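Local coordinates for protein tRNA dimethylallyltransferase (Staphylococcus epidermidis ATCC 12228, PDB 3D3Q) that probably transfers a dimethylallyl group from dimethylallyl diphosphate onto the adenine at position 37 of tRNAs that read codons beginning with uridine, at residues I25-K30 with V98-G103. Residues are numbered along the deposited sequence; the frame is centred on the assembly and turned at random.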
loop_
_atom_site.group_PDB
_atom_site.type_symbol
_atom_site.label_atom_id
_atom_site.label_comp_id
_atom_site.label_asym_id
_atom_site.label_seq_id
_atom_site.Cartn_x
_atom_site.Cartn_y
_atom_site.Cartn_z
ATOM N N ILE A 25 -12.476 0.264 -8.579
ATOM C CA ILE A 25 -13.580 0.660 -9.420
ATOM C C ILE A 25 -14.704 -0.383 -9.387
ATOM O O ILE A 25 -15.888 -0.028 -9.291
ATOM C CB ILE A 25 -13.080 0.911 -10.862
ATOM C CG1 ILE A 25 -12.071 2.063 -10.838
ATOM C CG2 ILE A 25 -14.231 1.228 -11.785
ATOM C CD1 ILE A 25 -11.593 2.498 -12.183
ATOM N N GLU A 26 -14.350 -1.666 -9.440
ATOM C CA GLU A 26 -15.356 -2.737 -9.403
ATOM C C GLU A 26 -16.177 -2.684 -8.111
ATOM O O GLU A 26 -17.387 -2.912 -8.130
ATOM C CB GLU A 26 -14.683 -4.112 -9.548
ATOM C CG GLU A 26 -14.105 -4.363 -10.949
ATOM C CD GLU A 26 -15.168 -4.373 -12.060
ATOM O OE1 GLU A 26 -15.934 -5.369 -12.164
ATOM O OE2 GLU A 26 -15.247 -3.372 -12.825
ATOM N N VAL A 27 -15.508 -2.384 -6.998
ATOM C CA VAL A 27 -16.173 -2.274 -5.706
ATOM C C VAL A 27 -17.028 -1.012 -5.717
ATOM O O VAL A 27 -18.135 -0.992 -5.196
ATOM C CB VAL A 27 -15.155 -2.163 -4.574
ATOM C CG1 VAL A 27 -15.856 -1.902 -3.270
ATOM C CG2 VAL A 27 -14.346 -3.424 -4.502
ATOM N N ALA A 28 -16.497 0.036 -6.332
ATOM C CA ALA A 28 -17.189 1.300 -6.423
ATOM C C ALA A 28 -18.453 1.158 -7.249
ATOM O O ALA A 28 -19.456 1.829 -6.991
ATOM C CB ALA A 28 -16.287 2.340 -7.036
ATOM N N LYS A 29 -18.417 0.284 -8.246
ATOM C CA LYS A 29 -19.583 0.077 -9.091
ATOM C C LYS A 29 -20.613 -0.847 -8.467
ATOM O O LYS A 29 -21.782 -0.763 -8.809
ATOM C CB LYS A 29 -19.176 -0.486 -10.453
ATOM C CG LYS A 29 -18.493 0.511 -11.371
ATOM C CD LYS A 29 -18.561 0.047 -12.831
ATOM C CE LYS A 29 -17.911 -1.335 -13.041
ATOM N NZ LYS A 29 -18.023 -1.830 -14.452
ATOM N N LYS A 30 -20.197 -1.726 -7.562
ATOM C CA LYS A 30 -21.149 -2.636 -6.950
ATOM C C LYS A 30 -21.764 -2.036 -5.684
ATOM O O LYS A 30 -22.803 -2.502 -5.227
ATOM C CB LYS A 30 -20.476 -3.981 -6.639
ATOM C CG LYS A 30 -21.424 -5.122 -6.283
ATOM C CD LYS A 30 -20.643 -6.392 -5.979
ATOM C CE LYS A 30 -21.553 -7.605 -5.828
ATOM N NZ LYS A 30 -20.759 -8.871 -5.707
ATOM N N VAL A 98 -20.241 5.263 -0.447
ATOM C CA VAL A 98 -19.193 4.523 0.228
ATOM C C VAL A 98 -17.813 5.033 -0.098
ATOM O O VAL A 98 -17.300 4.805 -1.198
ATOM C CB VAL A 98 -19.238 3.045 -0.143
ATOM C CG1 VAL A 98 -18.119 2.305 0.569
ATOM C CG2 VAL A 98 -20.585 2.473 0.221
ATOM N N PRO A 99 -17.183 5.728 0.858
ATOM C CA PRO A 99 -15.841 6.266 0.658
ATOM C C PRO A 99 -14.811 5.128 0.511
ATOM O O PRO A 99 -14.686 4.263 1.392
ATOM C CB PRO A 99 -15.625 7.101 1.908
ATOM C CG PRO A 99 -16.353 6.313 2.937
ATOM C CD PRO A 99 -17.633 5.941 2.241
ATOM N N ILE A 100 -14.072 5.146 -0.602
ATOM C CA ILE A 100 -13.069 4.120 -0.910
ATOM C C ILE A 100 -11.747 4.783 -1.265
ATOM O O ILE A 100 -11.699 5.660 -2.126
ATOM C CB ILE A 100 -13.492 3.286 -2.145
ATOM C CG1 ILE A 100 -14.926 2.780 -1.982
ATOM C CG2 ILE A 100 -12.566 2.129 -2.319
ATOM C CD1 ILE A 100 -15.588 2.453 -3.295
ATOM N N ILE A 101 -10.674 4.373 -0.605
ATOM C CA ILE A 101 -9.370 4.927 -0.922
ATOM C C ILE A 101 -8.549 3.839 -1.618
ATOM O O ILE A 101 -8.397 2.726 -1.121
ATOM C CB ILE A 101 -8.636 5.451 0.336
ATOM C CG1 ILE A 101 -8.578 4.367 1.398
ATOM C CG2 ILE A 101 -9.353 6.676 0.870
ATOM C CD1 ILE A 101 -7.976 4.840 2.689
ATOM N N ALA A 102 -8.059 4.182 -2.803
ATOM C CA ALA A 102 -7.272 3.292 -3.617
ATOM C C ALA A 102 -5.832 3.728 -3.521
ATOM O O ALA A 102 -5.523 4.919 -3.626
ATOM C CB ALA A 102 -7.732 3.364 -5.043
ATOM N N GLY A 103 -4.953 2.758 -3.296
ATOM C CA GLY A 103 -3.532 3.045 -3.209
ATOM C C GLY A 103 -3.102 3.673 -1.909
ATOM O O GLY A 103 -3.843 3.669 -0.928
#
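Ile100 reaches from strand 98-102 to helix 20-30 with a single methyl group, CD1, and that methyl makes the whole of the close contact. It comes to rest against Ala28, where Ile100 CD1 lies 3.7 Å from Ala28 CA and 3.8 Å from Ala28 CB, touching main chain and side chain of the helix alike. One residue earlier, Val27 lies more loosely, with Val27 CG1 4.4 Å from Ile100 CD1. The short side chain of Ala28 leaves the helix backbone accessible to the isoleucine, and the CA atoms of Ala28 and Ile100 stand 7.4 Å apart.

The torsions explain why CD1 leads. In Ile100, CG1 lies beside the backbone N (chi1 -50°), anti to the carbonyl carbon, and the extended second torsion (chi2 157°) carries CD1 out to the helix; CG2 takes the place anti to the backbone N and stays farther from it. Strand pairing fixes the base of this side chain, since Ile100 has backbone hydrogen bonds with Glu34 and Ile36 of strand 33-37, while its neighbours Pro99 and Ile101 bond to Ile10 of strand 8-13. On the helix side, Val27 also packs on Leu304 and Ile307 of helix 300-314, and Ala28 on Ile62. On the same helix, Lys29 pairs with Glu26 and Glu60 in salt bridges.

This is a helix laid on the parallel sheet of a P-loop NTPase-type fold, near the end of the helix that starts at the predicted ATP-binding loop with Lys20 and Thr21. No hydrogen bond or salt bridge crosses between the two segments: the three touching residues are buried and entirely apolar in their side chains, so helix and strand meet here through van der Waals and hydrophobic contact.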